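Local coordinates for protein pyridoxamine 5-phosphate-dependent dehydrase (Escherichia coli, PDB 3B8X) that removes the C3'-hydroxyl group from GDP-4-keto-6-deoxy-D-mannose by combined transamination and deoxygenation, a step in making the O-antigen sugar L-colitose, at residues T93-Q98 / G338-N343; L64-L69 / Q98-R103. The protein carries 1 engineered substitution. One frame throughout, in Å; residues are numbered along the deposited sequence.

Contact 1: residues T93-Q98 / G338-N343. With NA (sodium ion), chain M.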
loop_
_atom_site.group_PDB
_atom_site.type_symbol
_atom_site.label_atom_id
_atom_site.label_comp_id
_atom_site.label_asym_id
_atom_site.label_seq_id
_atom_site.Cartn_x
_atom_site.Cartn_y
_atom_site.Cartn_z
ATOM N N THR B 93 2.404 6.183 -11.803
ATOM C CA THR B 93 3.425 5.695 -12.721
ATOM C C THR B 93 4.713 6.461 -12.296
ATOM O O THR B 93 5.816 5.884 -12.161
ATOM C CB THR B 93 3.155 6.094 -14.157
ATOM O OG1 THR B 93 1.883 5.572 -14.543
ATOM C CG2 THR B 93 4.220 5.446 -15.049
ATOM N N TYR B 94 4.546 7.748 -12.011
ATOM C CA TYR B 94 5.669 8.627 -11.642
ATOM C C TYR B 94 6.265 8.621 -10.209
ATOM O O TYR B 94 7.491 8.759 -10.022
ATOM C CB TYR B 94 5.260 10.062 -11.980
ATOM C CG TYR B 94 4.855 10.215 -13.425
ATOM C CD1 TYR B 94 5.762 9.978 -14.450
ATOM C CD2 TYR B 94 3.553 10.557 -13.753
ATOM C CE1 TYR B 94 5.352 10.069 -15.773
ATOM C CE2 TYR B 94 3.138 10.700 -15.055
ATOM C CZ TYR B 94 4.054 10.476 -16.060
ATOM O OH TYR B 94 3.627 10.589 -17.373
ATOM N N TYR B 95 5.410 8.532 -9.193
ATOM C CA TYR B 95 5.881 8.676 -7.805
ATOM C C TYR B 95 6.975 7.716 -7.365
ATOM O O TYR B 95 7.920 8.123 -6.669
ATOM C CB TYR B 95 4.724 8.718 -6.803
ATOM C CG TYR B 95 3.609 9.775 -7.029
ATOM C CD1 TYR B 95 3.853 11.037 -7.589
ATOM C CD2 TYR B 95 2.296 9.475 -6.695
ATOM C CE1 TYR B 95 2.810 11.966 -7.763
ATOM C CE2 TYR B 95 1.277 10.385 -6.851
ATOM C CZ TYR B 95 1.528 11.617 -7.398
ATOM O OH TYR B 95 0.479 12.515 -7.481
ATOM N N PRO B 96 6.773 6.418 -7.632
ATOM C CA PRO B 96 7.759 5.432 -7.170
ATOM C C PRO B 96 9.126 5.849 -7.749
ATOM O O PRO B 96 10.167 5.524 -7.226
ATOM C CB PRO B 96 7.281 4.105 -7.802
ATOM C CG PRO B 96 5.808 4.318 -8.105
ATOM C CD PRO B 96 5.636 5.811 -8.355
ATOM N N LEU B 97 9.131 6.586 -8.844
ATOM C CA LEU B 97 10.404 6.923 -9.463
ATOM C C LEU B 97 11.091 7.881 -8.550
ATOM O O LEU B 97 12.259 7.726 -8.208
ATOM C CB LEU B 97 10.181 7.514 -10.861
ATOM C CG LEU B 97 9.386 6.683 -11.878
ATOM C CD1 LEU B 97 9.442 7.377 -13.230
ATOM C CD2 LEU B 97 9.945 5.242 -12.005
ATOM N N GLN B 98 10.333 8.857 -8.080
ATOM C CA GLN B 98 10.907 9.861 -7.187
ATOM C C GLN B 98 11.147 9.240 -5.835
ATOM O O GLN B 98 12.025 9.673 -5.117
ATOM C CB GLN B 98 9.882 10.960 -6.959
ATOM C CG GLN B 98 10.336 12.096 -6.032
ATOM C CD GLN B 98 10.014 11.853 -4.556
ATOM O OE1 GLN B 98 9.194 11.007 -4.192
ATOM N NE2 GLN B 98 10.740 12.559 -3.688
ATOM N N GLY B 338 -2.901 14.148 -18.078
ATOM C CA GLY B 338 -2.783 15.204 -19.078
ATOM C C GLY B 338 -1.274 15.372 -19.170
ATOM O O GLY B 338 -0.520 14.401 -18.975
ATOM N N ASN B 339 -0.819 16.600 -19.398
ATOM C CA ASN B 339 0.614 16.852 -19.414
ATOM C C ASN B 339 1.134 16.902 -17.982
ATOM O O ASN B 339 0.982 17.892 -17.252
ATOM C CB ASN B 339 0.922 18.188 -20.054
ATOM C CG ASN B 339 2.398 18.524 -19.973
ATOM O OD1 ASN B 339 3.242 17.635 -19.885
ATOM N ND2 ASN B 339 2.717 19.796 -20.022
ATOM N N PHE B 340 1.732 15.802 -17.559
ATOM C CA PHE B 340 2.218 15.741 -16.204
ATOM C C PHE B 340 3.225 16.856 -15.941
ATOM O O PHE B 340 3.428 17.229 -14.793
ATOM C CB PHE B 340 2.833 14.369 -15.933
ATOM C CG PHE B 340 3.015 14.058 -14.473
ATOM C CD1 PHE B 340 1.928 13.701 -13.692
ATOM C CD2 PHE B 340 4.274 14.085 -13.888
ATOM C CE1 PHE B 340 2.079 13.403 -12.344
ATOM C CE2 PHE B 340 4.456 13.791 -12.537
ATOM C CZ PHE B 340 3.340 13.477 -11.759
ATOM N N LEU B 341 3.876 17.397 -16.971
ATOM C CA LEU B 341 4.862 18.403 -16.644
ATOM C C LEU B 341 4.317 19.673 -16.080
ATOM O O LEU B 341 5.044 20.503 -15.574
ATOM C CB LEU B 341 5.880 18.628 -17.740
ATOM C CG LEU B 341 6.597 17.292 -17.742
ATOM C CD1 LEU B 341 6.528 16.614 -19.105
ATOM C CD2 LEU B 341 8.002 17.449 -17.171
ATOM N N LYS B 342 3.010 19.798 -16.088
ATOM C CA LYS B 342 2.457 20.996 -15.532
ATOM C C LYS B 342 2.541 20.955 -14.033
ATOM O O LYS B 342 2.387 21.985 -13.381
ATOM C CB LYS B 342 0.989 21.109 -15.921
ATOM C CG LYS B 342 0.152 20.076 -15.211
ATOM C CD LYS B 342 -1.280 20.017 -15.703
ATOM C CE LYS B 342 -1.732 18.541 -15.737
ATOM N NZ LYS B 342 -3.196 18.349 -15.996
ATOM N N ASN B 343 2.752 19.772 -13.475
ATOM C CA ASN B 343 2.703 19.598 -12.027
ATOM C C ASN B 343 3.921 20.081 -11.257
ATOM O O ASN B 343 4.706 19.313 -10.701
ATOM C CB ASN B 343 2.295 18.164 -11.634
ATOM C CG ASN B 343 0.897 17.778 -12.136
ATOM O OD1 ASN B 343 -0.119 18.309 -11.681
ATOM N ND2 ASN B 343 0.832 16.794 -13.045
HETATM NA NA NA M . -0.376 19.482 -9.691
HETATM O O HOH W 1 0.229 21.500 -10.964
HETATM O O HOH W 2 -2.304 20.530 -10.518
#
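The carbonyl oxygen of F340, the residue whose ring lies on Y94, receives two N-H groups from N343: backbone N of N343 at 2.9 Å from F340 O, and, more weakly, ND2 of the same residue at 3.2 Å. The 3-10 segment 340-342 is further shaped by an Asx turn, L341 N donating to N339 OD1 from above the carbonyl plane. Across the contact no hydrogen bond forms; the evidence for the join is aromatic. The Y94 and F340 rings make an offset face-to-face stack, centroids 4.0 Å apart and planes inclined by 27°. Y94 CD2 sits over the centre of F340, whereas F340 CD2 falls toward the rim of Y94, and the closest pair is Y94 CE2 to F340 CG at 3.4 Å. F340 reaches this face because its CG is anti to the backbone N (chi1 -164°). At the edge of F340, near its plane, Y95 CE1 comes to 4.3 Å from F340 CZ.

Helix 91-99 is the connection of a beta-alpha-beta crossover between parallel strands 82-86 and 103-107 of the large mixed sheet, so the stack brings the loop before helix 344-347 against one of its crossover helices. The F106 ring also meets Y94, whose OH is hydrogen-bonded to P86 O. N343 OD1 binds sodium at 2.3 Å alongside two waters and, among others, D345 OD1 and F244 O of the second subunit; water 1 of this shell also donates to K342 O at 3.3 Å.

Contact 2: residues L64-L69 / Q98-R103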
loop_
_atom_site.group_PDB
_atom_site.type_symbol
_atom_site.label_atom_id
_atom_site.label_comp_id
_atom_site.label_asym_id
_atom_site.label_seq_id
_atom_site.Cartn_x
_atom_site.Cartn_y
_atom_site.Cartn_z
ATOM N N LEU B 64 6.227 -1.672 -6.189
ATOM C CA LEU B 64 7.080 -2.874 -6.101
ATOM C C LEU B 64 7.920 -3.097 -7.341
ATOM O O LEU B 64 9.019 -3.660 -7.228
ATOM C CB LEU B 64 6.258 -4.133 -5.783
ATOM C CG LEU B 64 5.552 -4.229 -4.403
ATOM C CD1 LEU B 64 5.284 -5.633 -3.884
ATOM C CD2 LEU B 64 6.244 -3.447 -3.328
ATOM N N MET B 65 7.379 -2.772 -8.520
ATOM C CA MET B 65 8.140 -2.967 -9.763
ATOM C C MET B 65 9.451 -2.202 -9.678
ATOM O O MET B 65 10.525 -2.761 -9.918
ATOM C CB MET B 65 7.334 -2.554 -10.990
ATOM C CG MET B 65 8.126 -2.696 -12.209
ATOM S SD MET B 65 7.091 -2.447 -13.676
ATOM C CE MET B 65 6.513 -0.725 -13.547
ATOM N N ILE B 66 9.375 -0.920 -9.319
ATOM C CA ILE B 66 10.586 -0.079 -9.168
ATOM C C ILE B 66 11.490 -0.532 -8.009
ATOM O O ILE B 66 12.709 -0.640 -8.107
ATOM C CB ILE B 66 10.180 1.418 -8.946
ATOM C CG1 ILE B 66 9.334 1.878 -10.120
ATOM C CG2 ILE B 66 11.403 2.296 -8.775
ATOM C CD1 ILE B 66 10.006 1.588 -11.473
ATOM N N ALA B 67 10.893 -0.748 -6.858
ATOM C CA ALA B 67 11.680 -1.149 -5.706
ATOM C C ALA B 67 12.494 -2.414 -5.932
ATOM O O ALA B 67 13.660 -2.533 -5.534
ATOM C CB ALA B 67 10.759 -1.342 -4.551
ATOM N N ALA B 68 11.855 -3.426 -6.491
ATOM C CA ALA B 68 12.577 -4.667 -6.694
ATOM C C ALA B 68 13.911 -4.506 -7.416
ATOM O O ALA B 68 14.826 -5.253 -7.150
ATOM C CB ALA B 68 11.708 -5.643 -7.428
ATOM N N LEU B 69 13.996 -3.568 -8.357
ATOM C CA LEU B 69 15.206 -3.363 -9.127
ATOM C C LEU B 69 16.398 -2.892 -8.305
ATOM O O LEU B 69 17.537 -2.944 -8.750
ATOM C CB LEU B 69 14.955 -2.399 -10.282
ATOM C CG LEU B 69 13.904 -2.895 -11.270
ATOM C CD1 LEU B 69 13.420 -1.798 -12.231
ATOM C CD2 LEU B 69 14.401 -4.121 -11.995
ATOM N N GLN B 98 10.333 8.857 -8.080
ATOM C CA GLN B 98 10.907 9.861 -7.187
ATOM C C GLN B 98 11.147 9.240 -5.835
ATOM O O GLN B 98 12.025 9.673 -5.117
ATOM C CB GLN B 98 9.882 10.960 -6.959
ATOM C CG GLN B 98 10.336 12.096 -6.032
ATOM C CD GLN B 98 10.014 11.853 -4.556
ATOM O OE1 GLN B 98 9.194 11.007 -4.192
ATOM N NE2 GLN B 98 10.740 12.559 -3.688
ATOM N N GLN B 99 10.298 8.293 -5.459
ATOM C CA GLN B 99 10.403 7.633 -4.175
ATOM C C GLN B 99 11.659 6.801 -4.076
ATOM O O GLN B 99 12.178 6.619 -2.992
ATOM C CB GLN B 99 9.131 6.870 -3.862
ATOM C CG GLN B 99 8.002 7.902 -3.611
ATOM C CD GLN B 99 6.577 7.348 -3.813
ATOM O OE1 GLN B 99 6.392 6.251 -4.351
ATOM N NE2 GLN B 99 5.573 8.075 -3.290
ATOM N N TYR B 100 12.191 6.361 -5.211
ATOM C CA TYR B 100 13.448 5.609 -5.223
ATOM C C TYR B 100 14.638 6.418 -5.696
ATOM O O TYR B 100 15.676 5.857 -6.021
ATOM C CB TYR B 100 13.323 4.291 -5.965
ATOM C CG TYR B 100 12.599 3.310 -5.064
ATOM C CD1 TYR B 100 11.219 3.425 -4.841
ATOM C CD2 TYR B 100 13.320 2.371 -4.320
ATOM C CE1 TYR B 100 10.571 2.599 -3.921
ATOM C CE2 TYR B 100 12.691 1.587 -3.387
ATOM C CZ TYR B 100 11.330 1.703 -3.185
ATOM O OH TYR B 100 10.746 0.815 -2.314
ATOM N N GLY B 101 14.449 7.738 -5.708
ATOM C CA GLY B 101 15.488 8.703 -6.083
ATOM C C GLY B 101 16.085 8.556 -7.479
ATOM O O GLY B 101 17.268 8.802 -7.675
ATOM N N LEU B 102 15.269 8.193 -8.457
ATOM C CA LEU B 102 15.760 8.072 -9.817
ATOM C C LEU B 102 15.753 9.414 -10.579
ATOM O O LEU B 102 15.065 10.365 -10.209
ATOM C CB LEU B 102 14.974 7.012 -10.577
ATOM C CG LEU B 102 15.090 5.591 -10.036
ATOM C CD1 LEU B 102 13.921 4.769 -10.696
ATOM C CD2 LEU B 102 16.440 5.026 -10.416
ATOM N N ARG B 103 16.549 9.513 -11.635
ATOM C CA ARG B 103 16.544 10.740 -12.429
ATOM C C ARG B 103 15.517 10.445 -13.518
ATOM O O ARG B 103 15.732 9.544 -14.311
ATOM C CB ARG B 103 17.932 10.944 -13.066
ATOM C CG ARG B 103 18.054 12.144 -14.006
ATOM C CD ARG B 103 17.468 13.405 -13.377
ATOM N NE ARG B 103 17.825 14.644 -14.072
ATOM C CZ ARG B 103 19.068 15.010 -14.351
ATOM N NH1 ARG B 103 20.082 14.220 -14.020
ATOM N NH2 ARG B 103 19.295 16.163 -14.966
#
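A67 lies over one face of the ring of Y100, which is the first residue to leave helical geometry where helix 91-99 ends in a Schellman motif. The CH-pi geometry is explicit: A67 CA is 4.0 Å from the Y100 ring centroid and 23° off the ring normal. It is displaced from the centre toward the CE2 side of the rim, near CZ, while the methyl packs closely by the hydroxyl end, A67 CB being 3.4 Å from Y100 CZ. Farther back along the same tyrosine, I66 CG2 comes to 3.9 Å from Y100 CB, the two side chains sliding past each other in opposite directions. That methyl is shared, since I66 CG2 also lies 4.0 Å from L102 CD1. It is the branch of I66 anti to the backbone N, while CG1 takes the position beside that nitrogen (chi1 -58°). Y100 thus meets two successive residues of helix 58-68, and L102 the first of them; no hydrogen bond crosses between the segments.

The helix ending puts these two side chains on the same neighbour. G101 is the C-prime residue, with positive phi, and its N is 3.2 Å from Q98 O; the probable bond spanning more residues runs from L102 N back to L97 O. The chain therefore turns between Y100 and L102, then enters strand 103-107. In the next shell, the F70 ring meets Y100 with planes at about 50°, and helix 205-214 supplies I214 against A67. I66 also touches L159 of strand 157-161, in the central sheet. Two polar ends have partners beyond the segments: Y100 OH is hydrogen-bonded to Y249 OH, and Q99 NE2 to G248 O of the second subunit. Past the turn, the NE atom of R103 forms a salt bridge with D351 OD1.

Helix 91-99 is common to both contacts, whose centres are about 14 Å apart and which share Q98. Contact 1 uses its side facing the loop 338-343, and contact 2 uses the turn that follows its C-terminal end, facing helix 58-68. They also touch directly: L97 CD2 is 3.7 Å from I66 CD1, P96 O is 3.8 Å from I66 CG2, and the probable Schellman bond from L102 N reaches L97 of contact 1, at 3.1 Å from L97 O. Relative to the bound cofactor-sugar adduct, T93 near the start of the helix touches it, the Y94 side chain lies about 8 Å away and the I66 side chain about 11 Å. Both contacts also border the second subunit, where Q98 packs on P247.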